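Local coordinates for protein tyrosyl-tRNA synthetase (Archaeoglobus fulgidus, PDB 2CYB) that probably activates tyrosine with ATP and transfers it to the acceptor end of tRNA(Tyr), holding L-tyrosine in the pocket of a Rossmann-fold catalytic domain, at residues A[38-42]-A[74-80]; A[115-121]-A[164-169]; A[158-162]-A[180-186]. One frame throughout, in Å; residues are numbered along the deposited sequence.

Contact 1. Residues A[38-42]-A[74-80]. With TYR (tyrosine), chain C.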
loop_
_atom_site.group_PDB
_atom_site.type_symbol
_atom_site.label_atom_id
_atom_site.label_comp_id
_atom_site.label_asym_id
_atom_site.label_seq_id
_atom_site.Cartn_x
_atom_site.Cartn_y
_atom_site.Cartn_z
ATOM N N GLY A 38 -0.722 -19.233 6.930
ATOM C CA GLY A 38 -0.355 -18.753 5.616
ATOM C C GLY A 38 1.140 -18.877 5.480
ATOM O O GLY A 38 1.866 -18.713 6.459
ATOM N N TYR A 39 1.602 -19.185 4.272
ATOM C CA TYR A 39 3.032 -19.319 4.018
ATOM C C TYR A 39 3.465 -18.613 2.741
ATOM O O TYR A 39 2.837 -18.778 1.696
ATOM C CB TYR A 39 3.428 -20.789 3.855
ATOM C CG TYR A 39 3.121 -21.693 5.026
ATOM C CD1 TYR A 39 1.936 -22.436 5.064
ATOM C CD2 TYR A 39 4.035 -21.850 6.070
ATOM C CE1 TYR A 39 1.670 -23.318 6.110
ATOM C CE2 TYR A 39 3.775 -22.734 7.127
ATOM C CZ TYR A 39 2.590 -23.464 7.133
ATOM O OH TYR A 39 2.319 -24.345 8.158
ATOM N N GLU A 40 4.543 -17.836 2.816
ATOM C CA GLU A 40 5.075 -17.208 1.605
ATOM C C GLU A 40 5.772 -18.393 0.933
ATOM O O GLU A 40 6.595 -19.055 1.556
ATOM C CB GLU A 40 6.134 -16.156 1.933
ATOM C CG GLU A 40 5.654 -14.958 2.709
ATOM C CD GLU A 40 6.758 -13.930 2.897
ATOM O OE1 GLU A 40 6.642 -13.092 3.812
ATOM O OE2 GLU A 40 7.739 -13.958 2.125
ATOM N N PRO A 41 5.453 -18.688 -0.334
ATOM C CA PRO A 41 6.126 -19.829 -0.970
ATOM C C PRO A 41 7.648 -19.744 -0.809
ATOM O O PRO A 41 8.256 -18.720 -1.121
ATOM C CB PRO A 41 5.674 -19.720 -2.427
ATOM C CG PRO A 41 4.287 -19.168 -2.283
ATOM C CD PRO A 41 4.469 -18.081 -1.246
ATOM N N SER A 42 8.251 -20.817 -0.302
ATOM C CA SER A 42 9.693 -20.863 -0.077
ATOM C C SER A 42 10.335 -22.068 -0.745
ATOM O O SER A 42 9.832 -23.187 -0.645
ATOM C CB SER A 42 9.992 -20.903 1.424
ATOM O OG SER A 42 11.377 -21.091 1.668
ATOM N N HIS A 74 1.861 -12.240 -1.121
ATOM C CA HIS A 74 2.659 -11.800 0.025
ATOM C C HIS A 74 4.148 -12.020 -0.232
ATOM O O HIS A 74 4.980 -11.157 0.079
ATOM C CB HIS A 74 2.241 -12.532 1.302
ATOM C CG HIS A 74 1.011 -11.967 1.935
ATOM N ND1 HIS A 74 -0.259 -12.269 1.494
ATOM C CD2 HIS A 74 0.860 -11.076 2.945
ATOM C CE1 HIS A 74 -1.141 -11.590 2.207
ATOM N NE2 HIS A 74 -0.489 -10.858 3.093
ATOM N N ALA A 75 4.478 -13.176 -0.801
ATOM C CA ALA A 75 5.859 -13.511 -1.124
ATOM C C ALA A 75 6.405 -12.466 -2.099
ATOM O O ALA A 75 7.556 -12.033 -1.996
ATOM C CB ALA A 75 5.927 -14.907 -1.748
ATOM N N TYR A 76 5.568 -12.050 -3.039
ATOM C CA TYR A 76 5.989 -11.053 -4.008
ATOM C C TYR A 76 6.260 -9.721 -3.314
ATOM O O TYR A 76 7.277 -9.075 -3.558
ATOM C CB TYR A 76 4.912 -10.841 -5.064
ATOM C CG TYR A 76 5.301 -9.808 -6.090
ATOM C CD1 TYR A 76 6.144 -10.137 -7.149
ATOM C CD2 TYR A 76 4.845 -8.499 -5.992
ATOM C CE1 TYR A 76 6.520 -9.183 -8.090
ATOM C CE2 TYR A 76 5.212 -7.535 -6.920
ATOM C CZ TYR A 76 6.049 -7.886 -7.970
ATOM O OH TYR A 76 6.400 -6.951 -8.908
ATOM N N LEU A 77 5.329 -9.309 -2.463
ATOM C CA LEU A 77 5.452 -8.045 -1.741
ATOM C C LEU A 77 6.663 -8.020 -0.825
ATOM O O LEU A 77 7.214 -6.953 -0.531
ATOM C CB LEU A 77 4.218 -7.812 -0.883
ATOM C CG LEU A 77 2.865 -7.660 -1.564
ATOM C CD1 LEU A 77 1.801 -7.532 -0.473
ATOM C CD2 LEU A 77 2.879 -6.433 -2.480
ATOM N N ASN A 78 7.054 -9.197 -0.354
ATOM C CA ASN A 78 8.183 -9.315 0.570
ATOM C C ASN A 78 9.478 -9.662 -0.165
ATOM O O ASN A 78 10.385 -10.278 0.401
ATOM C CB ASN A 78 7.866 -10.371 1.642
ATOM C CG ASN A 78 8.572 -10.099 2.974
ATOM O OD1 ASN A 78 8.474 -10.892 3.916
ATOM N ND2 ASN A 78 9.279 -8.980 3.055
ATOM N N GLU A 79 9.532 -9.276 -1.438
ATOM C CA GLU A 79 10.709 -9.458 -2.292
ATOM C C GLU A 79 11.263 -10.881 -2.426
ATOM O O GLU A 79 12.484 -11.087 -2.379
ATOM C CB GLU A 79 11.820 -8.526 -1.800
ATOM C CG GLU A 79 11.320 -7.152 -1.357
ATOM C CD GLU A 79 12.440 -6.250 -0.862
ATOM O OE1 GLU A 79 13.173 -5.685 -1.701
ATOM O OE2 GLU A 79 12.594 -6.115 0.371
ATOM N N LYS A 80 10.382 -11.857 -2.617
ATOM C CA LYS A 80 10.822 -13.243 -2.751
ATOM C C LYS A 80 10.958 -13.704 -4.200
ATOM O O LYS A 80 11.070 -14.904 -4.469
ATOM C CB LYS A 80 9.869 -14.175 -2.001
ATOM C CG LYS A 80 9.773 -13.893 -0.513
ATOM C CD LYS A 80 11.132 -14.030 0.154
ATOM C CE LYS A 80 11.025 -13.977 1.677
ATOM N NZ LYS A 80 10.558 -12.658 2.184
HETATM N N TYR C . 3.359 -13.484 7.446
HETATM C CA TYR C . 3.539 -14.955 7.361
HETATM C C TYR C . 5.005 -15.340 7.549
HETATM O O TYR C . 5.298 -16.546 7.500
HETATM C CB TYR C . 3.016 -15.454 6.010
HETATM C CG TYR C . 1.537 -15.193 5.857
HETATM C CD1 TYR C . 1.036 -14.455 4.784
HETATM C CD2 TYR C . 0.632 -15.691 6.803
HETATM C CE1 TYR C . -0.344 -14.220 4.654
HETATM C CE2 TYR C . -0.728 -15.465 6.687
HETATM C CZ TYR C . -1.214 -14.733 5.612
HETATM O OH TYR C . -2.568 -14.537 5.500
HETATM O OXT TYR C . 5.836 -14.433 7.759
#
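At the tyrosine pocket of this class I synthetase, E40 and P41 meet A75, N78 and K80 where the loop after strand 34-39 of the Rossmann fold runs past the end of helix 72-77. P41 opens the 'HIGH' region. E40 carries most of the contact. Its CG lies anti to the carbonyl carbon (chi1 -64°) and the chain beyond is extended, which carries the carboxylate along the end of the helix. On the way CB of E40 rests 3.9 Å from CB of A75. The same methyl of A75 packs against the ring of P41, with CD of P41 3.5 Å from CB of A75, so a short side chain suits this close approach of loop and helix. The two carboxylate oxygens are used differently. OE2 of E40 accepts from NZ of K80 at 3.1 Å on its syn lone pair, a salt bridge, while OE1 is hydrogen-bonded to the phenol of Y158 in helix 154-168. K80 crosses E40 at about a right angle, and bends at chi2 and chi4 bring its NZ back to donate to O of N78 at 3.0 Å as well. The chain turns here in a Schellman motif that ends the helix: E79, with positive phi, is the C-prime residue, and N of K80 bonds O of A75 at 2.9 Å. Nearer the ligand, H74 starts toward the loop, but its imidazole leads away to the substrate. G38 has no side chain, and the place of a CB would fall about 2.3 Å from CE2 of the bound tyrosine. Across the substrate ring, CE1 of the bound tyrosine sits 3.5 Å above the imidazole plane of H74, over its centre.

Contact 2. Residues A[115-121]-A[164-169]; sequences YQLSRDY and LDIAHL. With TYR (tyrosine), chain C.
Y115 and Q116 converge with Y121 on a single oxygen of D165, and here the contact is tight. NE2 of Q116 donates to OD2 of D165 at 2.8 Å with an N-H...O angle of 159°. OD2 of D165 lies in the amide plane of Q116 and is met on its syn side, somewhat out of the carboxylate plane. OH of Y115 makes a weak bond to the same OD2, also at 2.8 Å, its ring standing nearly upright against the carboxylate. The Y121 hydroxyl lies close by, but its hydrogen bond goes to O of M161. OD1 of D165 accepts from OH of the bound tyrosine at 2.6 Å. Q116 and Y115, just ahead of helix 119-131, thus form a second shell that positions a first-shell residue of the Rossmann-fold pocket, an arrangement consistent with recognition of tyrosine by its phenol. With an alanine in place of D165, the substrate hydroxyl would probably lose this acceptor and the Q116 amide would be set free to turn. Apolar parts fill in beside the polar group: CD2 of L169 lies 3.8 Å from CE1 of Y115, and CB of L164 is 3.7 Å from CE1 of Y121. The Y121 ring, swung across by a CG anti to its N (chi1 -175°), turns its edge to the face of H168 in a T-shaped pair with planes at 72°. Outward, the contact thins. H168 is only partly buried and anchors its NE2 on D124, while the exposed D120 brings nothing closer than its O, 4.1 Å from CE1 of H168. S118 caps helix 119-131, its OG accepting weakly from N of Y121 and donating to O of Y115 at 2.9 Å.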
loop_
_atom_site.group_PDB
_atom_site.type_symbol
_atom_site.label_atom_id
_atom_site.label_comp_id
_atom_site.label_asym_id
_atom_site.label_seq_id
_atom_site.Cartn_x
_atom_site.Cartn_y
_atom_site.Cartn_z
ATOM N N TYR A 115 -8.011 -14.857 -4.831
ATOM C CA TYR A 115 -9.008 -13.900 -4.376
ATOM C C TYR A 115 -8.453 -12.538 -3.957
ATOM O O TYR A 115 -9.215 -11.591 -3.795
ATOM C CB TYR A 115 -9.769 -14.483 -3.185
ATOM C CG TYR A 115 -8.881 -14.685 -1.973
ATOM C CD1 TYR A 115 -8.104 -15.836 -1.835
ATOM C CD2 TYR A 115 -8.788 -13.702 -0.983
ATOM C CE1 TYR A 115 -7.255 -16.013 -0.733
ATOM C CE2 TYR A 115 -7.939 -13.863 0.120
ATOM C CZ TYR A 115 -7.178 -15.021 0.238
ATOM O OH TYR A 115 -6.343 -15.187 1.331
ATOM N N GLN A 116 -7.140 -12.432 -3.770
ATOM C CA GLN A 116 -6.560 -11.162 -3.321
ATOM C C GLN A 116 -6.544 -10.023 -4.342
ATOM O O GLN A 116 -6.112 -8.916 -4.022
ATOM C CB GLN A 116 -5.149 -11.398 -2.771
ATOM C CG GLN A 116 -5.163 -12.296 -1.554
ATOM C CD GLN A 116 -3.775 -12.712 -1.092
ATOM O OE1 GLN A 116 -2.851 -12.867 -1.892
ATOM N NE2 GLN A 116 -3.632 -12.916 0.207
ATOM N N LEU A 117 -7.008 -10.283 -5.563
ATOM C CA LEU A 117 -7.061 -9.235 -6.582
ATOM C C LEU A 117 -8.512 -8.940 -6.935
ATOM O O LEU A 117 -8.792 -8.139 -7.831
ATOM C CB LEU A 117 -6.302 -9.652 -7.844
ATOM C CG LEU A 117 -4.782 -9.811 -7.741
ATOM C CD1 LEU A 117 -4.222 -10.223 -9.095
ATOM C CD2 LEU A 117 -4.153 -8.496 -7.286
ATOM N N SER A 118 -9.433 -9.587 -6.230
ATOM C CA SER A 118 -10.862 -9.388 -6.476
ATOM C C SER A 118 -11.292 -8.005 -5.986
ATOM O O SER A 118 -10.700 -7.459 -5.058
ATOM C CB SER A 118 -11.683 -10.477 -5.778
ATOM O OG SER A 118 -11.726 -10.285 -4.378
ATOM N N ARG A 119 -12.330 -7.445 -6.604
ATOM C CA ARG A 119 -12.805 -6.114 -6.243
ATOM C C ARG A 119 -13.155 -5.949 -4.768
ATOM O O ARG A 119 -12.813 -4.935 -4.154
ATOM C CB ARG A 119 -14.026 -5.737 -7.080
ATOM C CG ARG A 119 -14.561 -4.348 -6.759
ATOM C CD ARG A 119 -16.042 -4.233 -7.066
ATOM N NE ARG A 119 -16.546 -2.895 -6.779
ATOM C CZ ARG A 119 -16.262 -1.821 -7.508
ATOM N NH1 ARG A 119 -16.761 -0.639 -7.174
ATOM N NH2 ARG A 119 -15.488 -1.935 -8.581
ATOM N N ASP A 120 -13.853 -6.928 -4.199
ATOM C CA ASP A 120 -14.226 -6.839 -2.792
ATOM C C ASP A 120 -13.011 -6.873 -1.873
ATOM O O ASP A 120 -12.970 -6.177 -0.856
ATOM C CB ASP A 120 -15.178 -7.973 -2.406
ATOM C CG ASP A 120 -16.621 -7.663 -2.749
ATOM O OD1 ASP A 120 -17.498 -8.495 -2.437
ATOM O OD2 ASP A 120 -16.876 -6.584 -3.324
ATOM N N TYR A 121 -12.025 -7.682 -2.227
ATOM C CA TYR A 121 -10.825 -7.775 -1.398
ATOM C C TYR A 121 -9.978 -6.506 -1.494
ATOM O O TYR A 121 -9.507 -5.990 -0.482
ATOM C CB TYR A 121 -9.980 -8.971 -1.811
ATOM C CG TYR A 121 -8.786 -9.197 -0.907
ATOM C CD1 TYR A 121 -8.880 -10.015 0.222
ATOM C CD2 TYR A 121 -7.558 -8.605 -1.196
ATOM C CE1 TYR A 121 -7.763 -10.248 1.039
ATOM C CE2 TYR A 121 -6.437 -8.825 -0.381
ATOM C CZ TYR A 121 -6.545 -9.648 0.725
ATOM O OH TYR A 121 -5.419 -9.891 1.486
ATOM N N LEU A 164 -6.677 -9.273 6.377
ATOM C CA LEU A 164 -7.856 -9.512 5.550
ATOM C C LEU A 164 -7.995 -10.955 5.098
ATOM O O LEU A 164 -9.110 -11.411 4.818
ATOM C CB LEU A 164 -7.861 -8.590 4.332
ATOM C CG LEU A 164 -8.256 -7.148 4.659
ATOM C CD1 LEU A 164 -8.011 -6.257 3.435
ATOM C CD2 LEU A 164 -9.732 -7.113 5.095
ATOM N N ASP A 165 -6.884 -11.683 5.016
ATOM C CA ASP A 165 -6.959 -13.086 4.610
ATOM C C ASP A 165 -7.790 -13.863 5.624
ATOM O O ASP A 165 -8.525 -14.775 5.259
ATOM C CB ASP A 165 -5.565 -13.713 4.530
ATOM C CG ASP A 165 -4.765 -13.196 3.367
ATOM O OD1 ASP A 165 -3.524 -13.262 3.446
ATOM O OD2 ASP A 165 -5.373 -12.739 2.372
ATOM N N ILE A 166 -7.669 -13.496 6.898
ATOM C CA ILE A 166 -8.410 -14.168 7.958
ATOM C C ILE A 166 -9.915 -14.048 7.693
ATOM O O ILE A 166 -10.648 -15.040 7.730
ATOM C CB ILE A 166 -8.077 -13.554 9.342
ATOM C CG1 ILE A 166 -6.607 -13.834 9.693
ATOM C CG2 ILE A 166 -8.995 -14.138 10.408
ATOM C CD1 ILE A 166 -6.106 -13.044 10.881
ATOM N N ALA A 167 -10.363 -12.834 7.398
ATOM C CA ALA A 167 -11.781 -12.593 7.129
ATOM C C ALA A 167 -12.262 -13.218 5.825
ATOM O O ALA A 167 -13.308 -13.865 5.788
ATOM C CB ALA A 167 -12.055 -11.102 7.106
ATOM N N HIS A 168 -11.508 -13.025 4.750
ATOM C CA HIS A 168 -11.918 -13.560 3.459
ATOM C C HIS A 168 -11.864 -15.078 3.326
ATOM O O HIS A 168 -12.529 -15.641 2.456
ATOM C CB HIS A 168 -11.127 -12.879 2.341
ATOM C CG HIS A 168 -11.582 -11.478 2.067
ATOM N ND1 HIS A 168 -12.319 -11.139 0.954
ATOM C CD2 HIS A 168 -11.455 -10.342 2.795
ATOM C CE1 HIS A 168 -12.629 -9.854 1.007
ATOM N NE2 HIS A 168 -12.117 -9.348 2.115
ATOM N N LEU A 169 -11.089 -15.745 4.180
ATOM C CA LEU A 169 -11.017 -17.201 4.139
ATOM C C LEU A 169 -11.984 -17.801 5.171
ATOM O O LEU A 169 -12.033 -19.021 5.361
ATOM C CB LEU A 169 -9.581 -17.674 4.414
ATOM C CG LEU A 169 -8.547 -17.319 3.338
ATOM C CD1 LEU A 169 -7.141 -17.614 3.858
ATOM C CD2 LEU A 169 -8.824 -18.102 2.062
HETATM N N TYR C . 3.359 -13.484 7.446
HETATM C CA TYR C . 3.539 -14.955 7.361
HETATM C C TYR C . 5.005 -15.340 7.549
HETATM O O TYR C . 5.298 -16.546 7.500
HETATM C CB TYR C . 3.016 -15.454 6.010
HETATM C CG TYR C . 1.537 -15.193 5.857
HETATM C CD1 TYR C . 1.036 -14.455 4.784
HETATM C CD2 TYR C . 0.632 -15.691 6.803
HETATM C CE1 TYR C . -0.344 -14.220 4.654
HETATM C CE2 TYR C . -0.728 -15.465 6.687
HETATM C CZ TYR C . -1.214 -14.733 5.612
HETATM O OH TYR C . -2.568 -14.537 5.500
HETATM O OXT TYR C . 5.836 -14.433 7.759
#

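Contact 3. Residues A[158-162]-A[180-186]; sequences YPLMQ and QRKIHML. With TYR (tyrosine), chain C.
One hydrogen bond joins Q162 and Q180 across the contact. NE2 of Q162 donates to OE1 of Q180 at 3.1 Å with an N-H...O angle of 165°, on a lone pair in the carbonyl plane, and the two amides are nearly coplanar. Glutamine suits both places, since each side chain offers a donor and an acceptor from one flat group. Q162 gets there with CG anti to its backbone N (chi1 -178°) and an extended chain. Three oxygens then grip the ammonium of the bound tyrosine: its N lies 2.8 Å from OH of Y158, 2.8 Å from OE1 of Q162 and 2.7 Å from OE1 of Q180. OH of Y158 is also hydrogen-bonded to OE1 of E40. NE2 of Q180 adds a weak bond to the substrate carboxylate.

These residues sit on helix 154-168 and at the start of helix 181-190, the crossover helix between parallel strands 173-177 and 200-204 of the Rossmann fold; the segment axes cross at -62°, 9.3 Å apart.

One water bridges the helices, accepting from NE2 of Q162 at 3.0 Å and bonded to NE2 of H184 at the edge of its ring; ND1 of H184 pairs with H203.

The rest of the contact is apolar. I183 presses its CG2 and CD1 against the Q162 amide, while its CG1 meets CB of P159 at 4.0 Å. P159 lacks an N-H to donate to the preceding turn, and the helix is kinked there. Beyond it, CD2 of L186 approaches CD2 of L160 at 4.2 Å.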
loop_
_atom_site.group_PDB
_atom_site.type_symbol
_atom_site.label_atom_id
_atom_site.label_comp_id
_atom_site.label_asym_id
_atom_site.label_seq_id
_atom_site.Cartn_x
_atom_site.Cartn_y
_atom_site.Cartn_z
ATOM N N TYR A 158 1.426 -5.400 3.007
ATOM C CA TYR A 158 1.506 -6.802 3.441
ATOM C C TYR A 158 0.696 -7.169 4.709
ATOM O O TYR A 158 -0.128 -8.087 4.675
ATOM C CB TYR A 158 3.001 -7.149 3.608
ATOM C CG TYR A 158 3.366 -8.571 3.969
ATOM C CD1 TYR A 158 4.164 -9.348 3.115
ATOM C CD2 TYR A 158 2.989 -9.118 5.194
ATOM C CE1 TYR A 158 4.580 -10.630 3.487
ATOM C CE2 TYR A 158 3.395 -10.387 5.572
ATOM C CZ TYR A 158 4.183 -11.138 4.722
ATOM O OH TYR A 158 4.548 -12.406 5.106
ATOM N N PRO A 159 0.901 -6.455 5.836
ATOM C CA PRO A 159 0.142 -6.797 7.049
ATOM C C PRO A 159 -1.363 -6.619 6.924
ATOM O O PRO A 159 -2.131 -7.394 7.480
ATOM C CB PRO A 159 0.749 -5.879 8.116
ATOM C CG PRO A 159 1.148 -4.663 7.309
ATOM C CD PRO A 159 1.766 -5.285 6.069
ATOM N N LEU A 160 -1.780 -5.596 6.193
ATOM C CA LEU A 160 -3.201 -5.352 6.000
ATOM C C LEU A 160 -3.837 -6.535 5.272
ATOM O O LEU A 160 -4.929 -6.986 5.625
ATOM C CB LEU A 160 -3.411 -4.079 5.181
ATOM C CG LEU A 160 -2.641 -2.841 5.646
ATOM C CD1 LEU A 160 -3.036 -1.658 4.769
ATOM C CD2 LEU A 160 -2.938 -2.552 7.113
ATOM N N MET A 161 -3.142 -7.034 4.259
ATOM C CA MET A 161 -3.637 -8.151 3.477
ATOM C C MET A 161 -3.666 -9.430 4.287
ATOM O O MET A 161 -4.563 -10.240 4.115
ATOM C CB MET A 161 -2.790 -8.335 2.220
ATOM C CG MET A 161 -3.091 -7.299 1.146
ATOM S SD MET A 161 -2.088 -7.569 -0.322
ATOM C CE MET A 161 -2.543 -9.260 -0.771
ATOM N N GLN A 162 -2.679 -9.620 5.158
ATOM C CA GLN A 162 -2.661 -10.814 5.993
ATOM C C GLN A 162 -3.883 -10.804 6.904
ATOM O O GLN A 162 -4.562 -11.819 7.054
ATOM C CB GLN A 162 -1.392 -10.871 6.845
ATOM C CG GLN A 162 -1.316 -12.124 7.701
ATOM C CD GLN A 162 0.075 -12.360 8.250
ATOM O OE1 GLN A 162 1.068 -11.962 7.640
ATOM N NE2 GLN A 162 0.156 -13.032 9.393
ATOM N N GLN A 180 4.157 -13.335 14.340
ATOM C CA GLN A 180 3.002 -12.820 13.590
ATOM C C GLN A 180 2.068 -12.108 14.576
ATOM O O GLN A 180 1.014 -11.600 14.189
ATOM C CB GLN A 180 2.203 -13.958 12.938
ATOM C CG GLN A 180 3.004 -14.927 12.073
ATOM C CD GLN A 180 3.742 -14.226 10.957
ATOM O OE1 GLN A 180 3.141 -13.509 10.154
ATOM N NE2 GLN A 180 5.054 -14.426 10.898
ATOM N N ARG A 181 2.460 -12.065 15.848
ATOM C CA ARG A 181 1.608 -11.480 16.883
ATOM C C ARG A 181 1.079 -10.078 16.623
ATOM O O ARG A 181 -0.118 -9.831 16.776
ATOM C CB ARG A 181 2.318 -11.507 18.246
ATOM C CG ARG A 181 1.367 -11.273 19.417
ATOM C CD ARG A 181 2.062 -11.323 20.782
ATOM N NE ARG A 181 1.078 -11.364 21.865
ATOM C CZ ARG A 181 0.176 -10.414 22.099
ATOM N NH1 ARG A 181 0.126 -9.332 21.333
ATOM N NH2 ARG A 181 -0.694 -10.557 23.089
ATOM N N LYS A 182 1.952 -9.159 16.230
ATOM C CA LYS A 182 1.511 -7.796 15.979
ATOM C C LYS A 182 0.534 -7.708 14.817
ATOM O O LYS A 182 -0.408 -6.919 14.861
ATOM C CB LYS A 182 2.706 -6.868 15.741
ATOM C CG LYS A 182 3.554 -6.663 16.995
ATOM C CD LYS A 182 4.261 -5.321 16.977
ATOM C CE LYS A 182 5.051 -5.098 18.262
ATOM N NZ LYS A 182 5.801 -3.808 18.260
ATOM N N ILE A 183 0.759 -8.505 13.777
ATOM C CA ILE A 183 -0.150 -8.506 12.643
ATOM C C ILE A 183 -1.498 -9.053 13.117
ATOM O O ILE A 183 -2.550 -8.515 12.782
ATOM C CB ILE A 183 0.406 -9.354 11.477
ATOM C CG1 ILE A 183 1.620 -8.646 10.862
ATOM C CG2 ILE A 183 -0.677 -9.567 10.423
ATOM C CD1 ILE A 183 2.333 -9.455 9.768
ATOM N N HIS A 184 -1.473 -10.106 13.928
ATOM C CA HIS A 184 -2.719 -10.660 14.429
ATOM C C HIS A 184 -3.447 -9.682 15.343
ATOM O O HIS A 184 -4.676 -9.634 15.340
ATOM C CB HIS A 184 -2.471 -11.987 15.150
ATOM C CG HIS A 184 -2.206 -13.129 14.221
ATOM N ND1 HIS A 184 -1.824 -14.377 14.663
ATOM C CD2 HIS A 184 -2.284 -13.213 12.871
ATOM C CE1 HIS A 184 -1.678 -15.181 13.622
ATOM N NE2 HIS A 184 -1.951 -14.499 12.524
ATOM N N MET A 185 -2.717 -8.895 16.125
ATOM C CA MET A 185 -3.406 -7.935 16.985
ATOM C C MET A 185 -4.047 -6.859 16.112
ATOM O O MET A 185 -5.151 -6.382 16.400
ATOM C CB MET A 185 -2.445 -7.301 17.990
ATOM C CG MET A 185 -1.880 -8.288 19.011
ATOM S SD MET A 185 -3.161 -9.221 19.908
ATOM C CE MET A 185 -3.176 -10.763 18.975
ATOM N N LEU A 186 -3.355 -6.477 15.043
ATOM C CA LEU A 186 -3.891 -5.476 14.132
ATOM C C LEU A 186 -5.197 -6.011 13.537
ATOM O O LEU A 186 -6.168 -5.272 13.384
ATOM C CB LEU A 186 -2.870 -5.180 13.025
ATOM C CG LEU A 186 -3.276 -4.304 11.833
ATOM C CD1 LEU A 186 -3.774 -2.955 12.310
ATOM C CD2 LEU A 186 -2.076 -4.122 10.918
HETATM N N TYR C . 3.359 -13.484 7.446
HETATM C CA TYR C . 3.539 -14.955 7.361
HETATM C C TYR C . 5.005 -15.340 7.549
HETATM O O TYR C . 5.298 -16.546 7.500
HETATM C CB TYR C . 3.016 -15.454 6.010
HETATM C CG TYR C . 1.537 -15.193 5.857
HETATM C CD1 TYR C . 1.036 -14.455 4.784
HETATM C CD2 TYR C . 0.632 -15.691 6.803
HETATM C CE1 TYR C . -0.344 -14.220 4.654
HETATM C CE2 TYR C . -0.728 -15.465 6.687
HETATM C CZ TYR C . -1.214 -14.733 5.612
HETATM O OH TYR C . -2.568 -14.537 5.500
HETATM O OXT TYR C . 5.836 -14.433 7.759
HETATM O O HOH W 1 -1.974 -15.148 9.804
#

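How the contacts relate
All three contacts are mainly buried and touch the same bound tyrosine, each from a different part of the pocket. Contact 3 is buried throughout and combines amides with aliphatic packing; contact 1 runs out to an exposed lysine, and contact 2 to the exposed start of helix 119-131. Contacts 2 and 3 both use helix 154-168, one serving the substrate phenol and the other its ammonium. Contact 1 brings in helix 72-77, which lies against that shared helix: NE2 of H74 is 3.2 Å from O of Y158, a probable hydrogen bond, and CE1 of H74 packs 3.2 Å from OD1 of D165, tying the three sites together.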